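Local coordinates for capsular polysaccharide export system protein KpsC (Thermosulfurimonas dismutans, PDB 6MGB), which probably transfers a beta-linked Kdo residue from CMP-Kdo during synthesis of the glycolipid that anchors Gram-negative capsular polysaccharide, as a GT-B-type glycosyltransferase, at residues F76-G81 with A86-L91; I304-G309 with F315-H320; G150-Y155 with L236-R241; I138-R143 with S246-F251. One frame throughout, in Å; residues are numbered along the deposited sequence.

Interaction 1: F76-G81 with A86-L91; sequences FLRSVG and APPLSL
Arg78 lays its guanidinium beside the Ala86-Pro88 backbone and grips a single oxygen with its end. NH1 and NH2 each lie 2.9 Å from Ala86 O. That oxygen is in the guanidinium plane, but the two donors reach it differently: NH2 comes in the plane of the Ala86 carbonyl, NH1 from above it. The Arg78 chain starts anti to the backbone N (chi1 -168°) and runs extended to NE, which carries the group past Pro88 to Ala86. Pro88 lies under one face of the guanidinium, with its CA 3.9 Å from the plane and offset toward the rim. Arg78 NH1 also donates to Ser79 OG at 2.9 Å, and Ser79 OG in turn donates to Gly81 O. NE makes a salt bridge with Asp74, so three partners hold the guanidinium and probably limit its rotation.

These bonds close the loop between strands 69-74 and 90-94, antiparallel neighbours in the mixed seven-stranded sheet. The touching backbones run roughly antiparallel, 145° apart. Leu89 N donates to Arg78 O at 2.6 Å, in the carbonyl plane. The Leu89 side chain lies alongside the loop, with CD1 3.9 Å from Ser79 CA. At the start of strand 90-94, Ser90 points its hydroxyl at the loop, and OG donates to Leu77 O at 2.7 Å. A water bridges Ser90 OG to Leu77 N.

Interaction 2: I304-G309 with F315-H320; sequences INPATG and FDVINH
Asn305 OD1 accepts from two donors. Ala307 N donates to Asn305 OD1 at 3.1 Å, which makes an Asx turn. The donor stands 42° out of the amide carbonyl plane, so it is not on a lone pair. A water also donates to Asn305 OD1, and the same water donates to Asp316 O on the helix, bridging the two segments. The backbone oxygen of Asn305 is gripped too, by Thr308 N and Gly309 N, and this tightens the turn after the strand.

The Asn305 side chain leaves anti to its own nitrogen (chi1 -176°) and meets Asp316. The amide and carboxylate lie flat against each other, their planes 6° apart and their CG atoms 3.9 Å apart. This is stacking of two flat polar groups and not a bond between them. The carboxylate finds its bond at the start of the helix, where Asp316 OD2 accepts from Asn313 N.

Pro306 carries the apolar half. Its CB sits over one face of the His320 ring, 3.7 Å from the ring centroid and 16° off the normal, a CH-pi contact. Pro306 CG reaches Val317 CG2 at 4.2 Å. The same methyl of Val317 also touches Ile304 O, at 3.6 Å.

Thus one side of helix 314-322 rests on strand 302-305 and the turn that leads to edge strand 310-312. Leu89 fills in beside Pro306, Val317 and His320, while Phe315 and Ile318 pack on helix 120-135.

Interaction 3: G150-Y155 with L236-R241; sequences GYFTPY and LSHFDR
An aromatic cluster of Phe152, His238 and Phe239 joins two loops that each lead into a strand of the six-stranded parallel sheet. Segment 150-155 precedes strand 158-162, and segment 236-241 leads into strand 241-244. The second segment holds a type I beta turn from Leu236 to Phe239, closed by Phe239 N to Leu236 O.

Phe152 is the central ring. Its CD2 lies over one face of the imidazole, 3.5 Å from His238 CG and offset toward the rim. The two planes are 34° apart with centroids 4.9 Å apart, so the pair is oblique. His238 CB also touches the ring, at 3.7 Å from Phe152 CE2. Phe152 CZ meets Phe239 CZ at 3.7 Å, with the planes at 82°. This pair is oblique too. All three side chains have CG anti to the carbonyl carbon. For Phe152 (chi1 -69°) this sends the ring across to the turn.

Tyr151 covers a face of Phe152, with CD2 3.5 Å above the ring and over its centre. Tyr198 meets Phe152 edge-to-face. Arg158 touches both phenylalanines, and its NE donates to His238 O.

The segments meet through ring and CB contacts, with no hydrogen bond between them. The contact ties together the loops before two adjacent central strands of the Rossmann-like domain, the arrangement of parallel strands found in GT-B glycosyltransferases.

Interaction 4: I138-R143 with S246-F251; sequences ISKYNR and SSQMGF. With C5P (cytidine-5'-monophosphate), chain D.
The loop 138-143 passes the first turn of helix 248-255 at a distance, with Lys140 CA and Gln248 CA 8.6 Å apart, and long side chains span the gap. Lys140 NZ donates to Gln248 OE1 at 2.9 Å. The donor lies in the amide plane, on a lone pair of the oxygen. The two chains cross at about a right angle. Lys140 is extended until its last torsion, and the bend there (chi4 77°) turns NZ to the amide. Gly75 O is a second acceptor for NZ. The other end of the amide is used as well: Gln248 NE2 donates to Phe76 O, so the amide's rotation is fixed.

The crossing pair lies against the nucleotide. Lys140 CD is 3.7 Å from C5' of the bound CMP, and Gln248 CG is 3.3 Å from O3'. The phosphate sits at the start of the helix. Gln248 N donates almost straight to O3P (2.9 Å, 173°), and Ser247 OG donates to O1P. Ser247 is also the N-cap, its OG accepting from Met249 N. The helix dipole probably favours the phosphate charge here. Met249 SD approaches the base, 3.4 Å from N3, and the edge of the Tyr141 ring faces the ribose O4'. Ser247 and Gln248 belong to the CMP site, completed by Asp163, Lys200, His202 and Glu252.

The loop backbone is hydrogen-bonded to that of Arg78, Ser79 and Gly81. Ile138 packs on helix 314-322 and Met249 on strand 158-162. The nucleotide thus lies between the mixed-sheet and parallel-sheet halves, consistent with the interdomain cleft of GT-B enzymes.

In the fold
Interaction 4 is the most central of the four and the one that binds CMP. Interaction 1 lies beside it, also largely buried. The two meet through backbone hydrogen bonds between their loops. Both rely on polar side chains gripping oxygens. Interaction 2 is farther out and partly buried; it relies on proline, a stacked amide and carboxylate, and a water. It touches interaction 1 through Leu89, and both involve neighbouring strands 90-94 and 302-305 of the mixed sheet. Interaction 3 belongs to the parallel sheet. It is buried but distant from interactions 1 and 2, is an aromatic cluster, and meets interaction 4 where Leu236 packs on Met249.

Interaction 1: F76-G81 with A86-L91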
# COMPACT_ATOMS: atom_id res chain seq x y z
N PHE A 76 -2.51 0.58 -4.98
CA PHE A 76 -2.72 -0.54 -4.08
C PHE A 76 -3.00 -1.83 -4.84
O PHE A 76 -2.60 -2.91 -4.40
CB PHE A 76 -3.86 -0.23 -3.11
CG PHE A 76 -3.53 0.85 -2.11
CD1 PHE A 76 -2.35 0.80 -1.39
CD2 PHE A 76 -4.39 1.91 -1.90
CE1 PHE A 76 -2.04 1.79 -0.47
CE2 PHE A 76 -4.08 2.90 -0.99
CZ PHE A 76 -2.91 2.84 -0.27
N LEU A 77 -3.68 -1.74 -5.98
CA LEU A 77 -3.78 -2.84 -6.94
C LEU A 77 -2.84 -2.51 -8.09
O LEU A 77 -3.09 -1.58 -8.86
CB LEU A 77 -5.21 -3.01 -7.45
CG LEU A 77 -6.30 -3.30 -6.41
CD1 LEU A 77 -7.64 -3.51 -7.10
CD2 LEU A 77 -5.94 -4.52 -5.57
N ARG A 78 -1.74 -3.26 -8.21
CA ARG A 78 -0.66 -2.86 -9.10
C ARG A 78 -0.65 -3.64 -10.41
O ARG A 78 -0.67 -3.03 -11.49
CB ARG A 78 0.70 -3.01 -8.40
CG ARG A 78 1.82 -2.34 -9.18
CD ARG A 78 3.19 -2.85 -8.80
NE ARG A 78 4.23 -2.20 -9.60
CZ ARG A 78 4.51 -2.51 -10.86
NH1 ARG A 78 3.82 -3.46 -11.49
NH2 ARG A 78 5.47 -1.86 -11.50
N SER A 79 -0.60 -4.96 -10.36
CA SER A 79 -0.30 -5.72 -11.58
C SER A 79 -0.49 -7.21 -11.33
O SER A 79 -0.78 -7.65 -10.21
CB SER A 79 1.13 -5.43 -12.05
OG SER A 79 2.06 -5.69 -11.01
N VAL A 80 -0.34 -7.98 -12.40
CA VAL A 80 -0.14 -9.42 -12.32
C VAL A 80 1.37 -9.62 -12.45
O VAL A 80 1.91 -9.75 -13.55
CB VAL A 80 -0.92 -10.17 -13.40
CG1 VAL A 80 -0.65 -11.67 -13.30
CG2 VAL A 80 -2.40 -9.88 -13.29
N GLY A 81 2.06 -9.62 -11.32
CA GLY A 81 3.50 -9.65 -11.31
C GLY A 81 4.09 -8.62 -10.37
O GLY A 81 3.44 -7.62 -10.04
N ALA A 86 6.17 -5.81 -14.69
CA ALA A 86 5.22 -5.16 -15.57
C ALA A 86 4.96 -3.73 -15.09
O ALA A 86 5.32 -3.39 -13.95
CB ALA A 86 3.92 -5.96 -15.61
N PRO A 87 4.35 -2.87 -15.90
CA PRO A 87 4.04 -1.52 -15.43
C PRO A 87 2.85 -1.53 -14.49
O PRO A 87 2.05 -2.47 -14.50
CB PRO A 87 3.72 -0.77 -16.73
CG PRO A 87 3.20 -1.81 -17.64
CD PRO A 87 3.97 -3.07 -17.31
N PRO A 88 2.71 -0.50 -13.66
CA PRO A 88 1.58 -0.48 -12.72
C PRO A 88 0.27 -0.21 -13.44
O PRO A 88 0.21 0.56 -14.40
CB PRO A 88 1.94 0.65 -11.76
CG PRO A 88 2.79 1.57 -12.57
CD PRO A 88 3.57 0.69 -13.51
N LEU A 89 -0.80 -0.86 -12.96
CA LEU A 89 -2.13 -0.65 -13.51
C LEU A 89 -2.86 0.50 -12.85
O LEU A 89 -3.84 1.01 -13.41
CB LEU A 89 -2.95 -1.93 -13.37
CG LEU A 89 -2.38 -3.15 -14.10
CD1 LEU A 89 -3.23 -4.38 -13.82
CD2 LEU A 89 -2.29 -2.90 -15.60
N SER A 90 -2.43 0.92 -11.66
CA SER A 90 -2.93 2.12 -11.03
C SER A 90 -1.75 2.84 -10.38
O SER A 90 -0.72 2.23 -10.07
CB SER A 90 -4.02 1.82 -9.99
OG SER A 90 -3.52 1.04 -8.93
N LEU A 91 -1.92 4.14 -10.18
CA LEU A 91 -0.85 4.99 -9.68
C LEU A 91 -1.42 5.91 -8.61
O LEU A 91 -2.50 6.48 -8.78
CB LEU A 91 -0.23 5.82 -10.81
CG LEU A 91 1.10 6.50 -10.53
CD1 LEU A 91 2.24 5.49 -10.55
CD2 LEU A 91 1.34 7.61 -11.54
O HOH W 1 -5.03 0.83 -6.59

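Interaction 2: I304-G309 with F315-H320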
# COMPACT_ATOMS: atom_id res chain seq x y z
N ILE A 304 -6.08 3.23 -14.75
CA ILE A 304 -6.18 3.23 -16.21
C ILE A 304 -6.96 2.00 -16.62
O ILE A 304 -6.95 0.97 -15.93
CB ILE A 304 -4.80 3.26 -16.91
CG1 ILE A 304 -3.79 2.31 -16.27
CG2 ILE A 304 -4.25 4.68 -16.92
CD1 ILE A 304 -3.97 0.84 -16.62
N ASN A 305 -7.65 2.10 -17.74
CA ASN A 305 -8.31 0.94 -18.31
C ASN A 305 -7.24 0.14 -19.04
O ASN A 305 -6.77 0.57 -20.10
CB ASN A 305 -9.44 1.34 -19.24
CG ASN A 305 -10.20 0.15 -19.78
OD1 ASN A 305 -9.72 -0.98 -19.72
ND2 ASN A 305 -11.40 0.39 -20.30
N PRO A 306 -6.81 -1.02 -18.51
CA PRO A 306 -5.69 -1.72 -19.15
C PRO A 306 -5.95 -2.07 -20.60
O PRO A 306 -5.00 -2.21 -21.38
CB PRO A 306 -5.52 -2.98 -18.29
CG PRO A 306 -6.18 -2.64 -16.99
CD PRO A 306 -7.32 -1.76 -17.35
N ALA A 307 -7.21 -2.21 -20.99
CA ALA A 307 -7.55 -2.63 -22.35
C ALA A 307 -7.47 -1.49 -23.36
O ALA A 307 -7.32 -1.76 -24.55
CB ALA A 307 -8.96 -3.23 -22.36
N THR A 308 -7.55 -0.24 -22.90
CA THR A 308 -7.56 0.91 -23.79
C THR A 308 -6.41 1.87 -23.57
O THR A 308 -6.14 2.69 -24.45
CB THR A 308 -8.88 1.70 -23.63
OG1 THR A 308 -8.91 2.31 -22.34
CG2 THR A 308 -10.08 0.77 -23.78
N GLY A 309 -5.71 1.79 -22.44
CA GLY A 309 -4.68 2.75 -22.12
C GLY A 309 -5.17 4.12 -21.74
O GLY A 309 -4.36 5.05 -21.67
N PHE A 315 -12.90 -0.93 -11.38
CA PHE A 315 -13.54 -2.08 -12.00
C PHE A 315 -12.87 -2.47 -13.31
O PHE A 315 -12.91 -3.64 -13.70
CB PHE A 315 -15.03 -1.79 -12.22
CG PHE A 315 -15.79 -1.59 -10.93
CD1 PHE A 315 -16.19 -2.68 -10.18
CD2 PHE A 315 -16.10 -0.32 -10.48
CE1 PHE A 315 -16.88 -2.50 -9.00
CE2 PHE A 315 -16.80 -0.14 -9.30
CZ PHE A 315 -17.19 -1.23 -8.56
N ASP A 316 -12.25 -1.51 -14.01
CA ASP A 316 -11.50 -1.86 -15.21
C ASP A 316 -10.30 -2.73 -14.87
O ASP A 316 -9.98 -3.68 -15.58
CB ASP A 316 -11.05 -0.58 -15.92
CG ASP A 316 -12.21 0.27 -16.39
OD1 ASP A 316 -13.22 -0.30 -16.84
OD2 ASP A 316 -12.11 1.51 -16.29
N VAL A 317 -9.61 -2.41 -13.77
CA VAL A 317 -8.44 -3.19 -13.37
C VAL A 317 -8.87 -4.54 -12.80
O VAL A 317 -8.23 -5.57 -13.07
CB VAL A 317 -7.58 -2.39 -12.38
CG1 VAL A 317 -6.57 -3.28 -11.67
CG2 VAL A 317 -6.86 -1.26 -13.11
N ILE A 318 -9.94 -4.56 -12.01
CA ILE A 318 -10.44 -5.83 -11.48
C ILE A 318 -10.75 -6.79 -12.63
O ILE A 318 -10.27 -7.92 -12.66
CB ILE A 318 -11.67 -5.60 -10.58
CG1 ILE A 318 -11.26 -4.87 -9.30
CG2 ILE A 318 -12.35 -6.93 -10.24
CD1 ILE A 318 -12.41 -4.50 -8.39
N ASN A 319 -11.56 -6.34 -13.59
CA ASN A 319 -11.89 -7.19 -14.73
C ASN A 319 -10.64 -7.66 -15.45
O ASN A 319 -10.61 -8.78 -15.97
CB ASN A 319 -12.82 -6.45 -15.69
CG ASN A 319 -14.26 -6.44 -15.22
OD1 ASN A 319 -14.67 -7.29 -14.43
ND2 ASN A 319 -15.04 -5.49 -15.71
N HIS A 320 -9.60 -6.82 -15.51
CA HIS A 320 -8.35 -7.23 -16.13
C HIS A 320 -7.63 -8.28 -15.29
O HIS A 320 -7.07 -9.24 -15.83
CB HIS A 320 -7.46 -6.02 -16.36
CG HIS A 320 -6.15 -6.34 -17.01
ND1 HIS A 320 -4.96 -6.39 -16.31
CD2 HIS A 320 -5.84 -6.63 -18.29
CE1 HIS A 320 -3.98 -6.69 -17.14
NE2 HIS A 320 -4.48 -6.84 -18.35
O HOH W 2 -10.46 -3.82 -18.78

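Interaction 3: G150-Y155 with L236-R241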
# COMPACT_ATOMS: atom_id res chain seq x y z
N GLY A 150 -4.35 -29.39 3.82
CA GLY A 150 -3.41 -30.18 4.58
C GLY A 150 -2.18 -29.41 5.03
O GLY A 150 -1.44 -29.91 5.89
N TYR A 151 -1.94 -28.22 4.48
CA TYR A 151 -0.82 -27.40 4.94
C TYR A 151 -1.00 -27.02 6.40
O TYR A 151 -0.06 -27.09 7.20
CB TYR A 151 -0.70 -26.15 4.06
CG TYR A 151 0.56 -25.35 4.29
CD1 TYR A 151 1.70 -25.59 3.53
CD2 TYR A 151 0.61 -24.36 5.26
CE1 TYR A 151 2.85 -24.86 3.74
CE2 TYR A 151 1.76 -23.63 5.47
CZ TYR A 151 2.88 -23.88 4.71
OH TYR A 151 4.03 -23.15 4.91
N PHE A 152 -2.21 -26.60 6.77
CA PHE A 152 -2.53 -26.21 8.14
C PHE A 152 -3.38 -27.27 8.81
O PHE A 152 -4.26 -27.87 8.18
CB PHE A 152 -3.28 -24.87 8.16
CG PHE A 152 -2.44 -23.69 7.75
CD1 PHE A 152 -1.41 -23.25 8.56
CD2 PHE A 152 -2.69 -23.02 6.56
CE1 PHE A 152 -0.64 -22.17 8.19
CE2 PHE A 152 -1.92 -21.94 6.19
CZ PHE A 152 -0.89 -21.51 7.00
N THR A 153 -3.12 -27.50 10.09
CA THR A 153 -3.92 -28.45 10.86
C THR A 153 -5.28 -27.84 11.16
O THR A 153 -5.36 -26.69 11.61
CB THR A 153 -3.20 -28.82 12.16
OG1 THR A 153 -1.94 -29.42 11.85
CG2 THR A 153 -4.04 -29.79 12.99
N PRO A 154 -6.38 -28.56 10.93
CA PRO A 154 -7.70 -28.00 11.25
C PRO A 154 -7.82 -27.61 12.72
O PRO A 154 -7.42 -28.36 13.61
CB PRO A 154 -8.67 -29.14 10.88
CG PRO A 154 -7.94 -29.94 9.87
CD PRO A 154 -6.49 -29.86 10.24
N TYR A 155 -8.38 -26.42 12.95
CA TYR A 155 -8.75 -25.94 14.28
C TYR A 155 -7.56 -25.72 15.20
O TYR A 155 -7.74 -25.48 16.40
CB TYR A 155 -9.76 -26.88 14.94
CG TYR A 155 -10.92 -27.23 14.04
CD1 TYR A 155 -11.02 -28.49 13.46
CD2 TYR A 155 -11.90 -26.30 13.75
CE1 TYR A 155 -12.07 -28.81 12.63
CE2 TYR A 155 -12.96 -26.61 12.92
CZ TYR A 155 -13.04 -27.86 12.36
OH TYR A 155 -14.09 -28.17 11.53
N LEU A 236 -4.16 -15.56 4.27
CA LEU A 236 -4.79 -14.87 5.39
C LEU A 236 -6.06 -15.57 5.85
O LEU A 236 -6.41 -15.50 7.03
CB LEU A 236 -5.11 -13.42 4.99
CG LEU A 236 -3.90 -12.48 4.93
CD1 LEU A 236 -4.24 -11.23 4.15
CD2 LEU A 236 -3.44 -12.13 6.34
N SER A 237 -6.76 -16.26 4.95
CA SER A 237 -8.02 -16.90 5.31
C SER A 237 -7.84 -17.97 6.38
O SER A 237 -8.82 -18.37 7.01
CB SER A 237 -8.66 -17.53 4.07
OG SER A 237 -7.97 -18.70 3.67
N HIS A 238 -6.61 -18.44 6.61
CA HIS A 238 -6.35 -19.50 7.57
C HIS A 238 -6.01 -18.97 8.96
O HIS A 238 -5.66 -19.77 9.84
CB HIS A 238 -5.21 -20.39 7.07
CG HIS A 238 -5.55 -21.16 5.84
ND1 HIS A 238 -6.13 -22.41 5.88
CD2 HIS A 238 -5.40 -20.86 4.53
CE1 HIS A 238 -6.31 -22.85 4.64
NE2 HIS A 238 -5.88 -21.92 3.81
N PHE A 239 -6.11 -17.67 9.17
CA PHE A 239 -5.82 -17.07 10.46
C PHE A 239 -6.97 -16.14 10.86
O PHE A 239 -7.72 -15.66 10.02
CB PHE A 239 -4.50 -16.28 10.44
CG PHE A 239 -3.30 -17.11 10.08
CD1 PHE A 239 -2.51 -17.67 11.07
CD2 PHE A 239 -2.96 -17.32 8.75
CE1 PHE A 239 -1.41 -18.44 10.74
CE2 PHE A 239 -1.86 -18.08 8.42
CZ PHE A 239 -1.08 -18.65 9.41
N ASP A 240 -7.09 -15.93 12.17
CA ASP A 240 -8.00 -14.92 12.71
C ASP A 240 -7.28 -13.66 13.17
O ASP A 240 -7.88 -12.58 13.16
CB ASP A 240 -8.79 -15.49 13.89
CG ASP A 240 -9.68 -16.66 13.49
OD1 ASP A 240 -10.17 -16.66 12.34
OD2 ASP A 240 -9.88 -17.56 14.32
N ARG A 241 -6.02 -13.78 13.57
CA ARG A 241 -5.27 -12.68 14.18
C ARG A 241 -3.97 -12.48 13.41
O ARG A 241 -3.19 -13.42 13.23
CB ARG A 241 -4.98 -12.99 15.65
CG ARG A 241 -4.11 -11.97 16.35
CD ARG A 241 -4.03 -12.27 17.84
NE ARG A 241 -5.26 -11.92 18.55
CZ ARG A 241 -5.49 -12.20 19.83
NH1 ARG A 241 -4.58 -12.83 20.55
NH2 ARG A 241 -6.64 -11.83 20.38

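Interaction 4: I138-R143 with S246-F251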
# COMPACT_ATOMS: atom_id res chain seq x y z
N ILE A 138 -8.00 -11.22 -4.97
CA ILE A 138 -7.18 -10.21 -5.62
C ILE A 138 -6.35 -9.48 -4.57
O ILE A 138 -6.79 -9.28 -3.43
CB ILE A 138 -8.06 -9.24 -6.43
CG1 ILE A 138 -8.58 -9.93 -7.70
CG2 ILE A 138 -7.29 -7.97 -6.80
CD1 ILE A 138 -9.69 -9.18 -8.40
N SER A 139 -5.15 -9.08 -4.96
CA SER A 139 -4.23 -8.39 -4.05
C SER A 139 -3.38 -7.43 -4.88
O SER A 139 -3.70 -7.15 -6.04
CB SER A 139 -3.39 -9.41 -3.26
OG SER A 139 -2.62 -10.22 -4.12
N LYS A 140 -2.29 -6.94 -4.29
CA LYS A 140 -1.45 -5.96 -4.98
C LYS A 140 -0.79 -6.57 -6.21
O LYS A 140 -0.81 -5.97 -7.29
CB LYS A 140 -0.40 -5.42 -4.02
CG LYS A 140 0.37 -4.21 -4.55
CD LYS A 140 1.43 -3.74 -3.56
CE LYS A 140 2.00 -2.38 -3.95
NZ LYS A 140 1.06 -1.27 -3.60
N TYR A 141 -0.20 -7.76 -6.07
CA TYR A 141 0.64 -8.34 -7.11
C TYR A 141 0.01 -9.51 -7.86
O TYR A 141 0.36 -9.74 -9.01
CB TYR A 141 1.98 -8.80 -6.52
CG TYR A 141 2.80 -7.67 -5.93
CD1 TYR A 141 3.29 -6.65 -6.73
CD2 TYR A 141 3.08 -7.62 -4.57
CE1 TYR A 141 4.04 -5.61 -6.20
CE2 TYR A 141 3.83 -6.59 -4.03
CZ TYR A 141 4.31 -5.59 -4.84
OH TYR A 141 5.05 -4.57 -4.31
N ASN A 142 -0.90 -10.26 -7.23
CA ASN A 142 -1.64 -11.32 -7.91
C ASN A 142 -0.69 -12.32 -8.59
O ASN A 142 -0.69 -12.48 -9.81
CB ASN A 142 -2.62 -10.74 -8.93
CG ASN A 142 -3.53 -9.68 -8.34
OD1 ASN A 142 -4.55 -10.00 -7.72
ND2 ASN A 142 -3.16 -8.42 -8.52
N ARG A 143 0.12 -12.99 -7.77
CA ARG A 143 1.09 -13.94 -8.29
C ARG A 143 1.05 -15.28 -7.56
O ARG A 143 1.26 -16.33 -8.17
CB ARG A 143 2.50 -13.37 -8.19
CG ARG A 143 2.69 -12.05 -8.87
CD ARG A 143 4.04 -11.48 -8.53
NE ARG A 143 5.13 -12.28 -9.09
CZ ARG A 143 5.87 -13.14 -8.40
NH1 ARG A 143 5.66 -13.31 -7.11
NH2 ARG A 143 6.84 -13.82 -8.99
N SER A 246 3.71 -2.19 9.39
CA SER A 246 3.12 -1.20 8.49
C SER A 246 2.81 -1.74 7.09
O SER A 246 2.63 -0.94 6.17
CB SER A 246 4.07 0.00 8.34
OG SER A 246 5.28 -0.39 7.73
N SER A 247 2.73 -3.05 6.92
CA SER A 247 2.57 -3.63 5.59
C SER A 247 1.16 -3.40 5.04
O SER A 247 0.17 -3.40 5.78
CB SER A 247 2.86 -5.13 5.63
OG SER A 247 2.59 -5.74 4.38
N GLN A 248 1.07 -3.22 3.72
CA GLN A 248 -0.23 -3.17 3.07
C GLN A 248 -0.99 -4.47 3.27
O GLN A 248 -2.23 -4.48 3.21
CB GLN A 248 -0.06 -2.89 1.57
CG GLN A 248 -1.37 -2.90 0.78
CD GLN A 248 -1.16 -2.64 -0.70
OE1 GLN A 248 -0.15 -2.07 -1.10
NE2 GLN A 248 -2.11 -3.08 -1.51
N MET A 249 -0.28 -5.58 3.50
CA MET A 249 -0.95 -6.85 3.72
C MET A 249 -1.82 -6.82 4.97
O MET A 249 -2.75 -7.62 5.09
CB MET A 249 0.08 -7.98 3.81
CG MET A 249 -0.52 -9.37 3.86
SD MET A 249 0.71 -10.66 3.57
CE MET A 249 -0.25 -12.13 3.88
N GLY A 250 -1.52 -5.92 5.91
CA GLY A 250 -2.41 -5.73 7.05
C GLY A 250 -3.78 -5.24 6.64
O GLY A 250 -4.80 -5.66 7.20
N PHE A 251 -3.83 -4.33 5.66
CA PHE A 251 -5.13 -3.87 5.17
C PHE A 251 -5.84 -4.97 4.39
O PHE A 251 -7.07 -5.09 4.46
CB PHE A 251 -4.96 -2.63 4.31
CG PHE A 251 -6.26 -2.00 3.91
CD1 PHE A 251 -7.10 -1.46 4.87
CD2 PHE A 251 -6.65 -1.95 2.58
CE1 PHE A 251 -8.30 -0.88 4.52
CE2 PHE A 251 -7.86 -1.37 2.22
CZ PHE A 251 -8.68 -0.83 3.19
O3P C5P D . 3.34 -2.99 2.01
P C5P D . 4.18 -4.17 1.58
O1P C5P D . 4.78 -4.83 2.82
O2P C5P D . 5.29 -3.93 0.57
O5' C5P D . 3.17 -5.21 0.95
C5' C5P D . 2.75 -5.12 -0.41
C4' C5P D . 1.90 -6.31 -0.78
O4' C5P D . 2.73 -7.49 -0.89
C3' C5P D . 0.84 -6.69 0.24
O3' C5P D . -0.35 -5.93 0.11
C2' C5P D . 0.64 -8.18 -0.02
O2' C5P D . -0.23 -8.40 -1.12
C1' C5P D . 2.05 -8.62 -0.40
N1 C5P D . 2.80 -9.16 0.76
C2 C5P D . 2.94 -10.64 0.94
N3 C5P D . 3.71 -11.17 2.13
C4 C5P D . 4.32 -10.26 3.09
C5 C5P D . 4.17 -8.79 2.90
C6 C5P D . 3.41 -8.26 1.72
O2 C5P D . 2.45 -11.38 0.17
N4 C5P D . 5.05 -10.78 4.24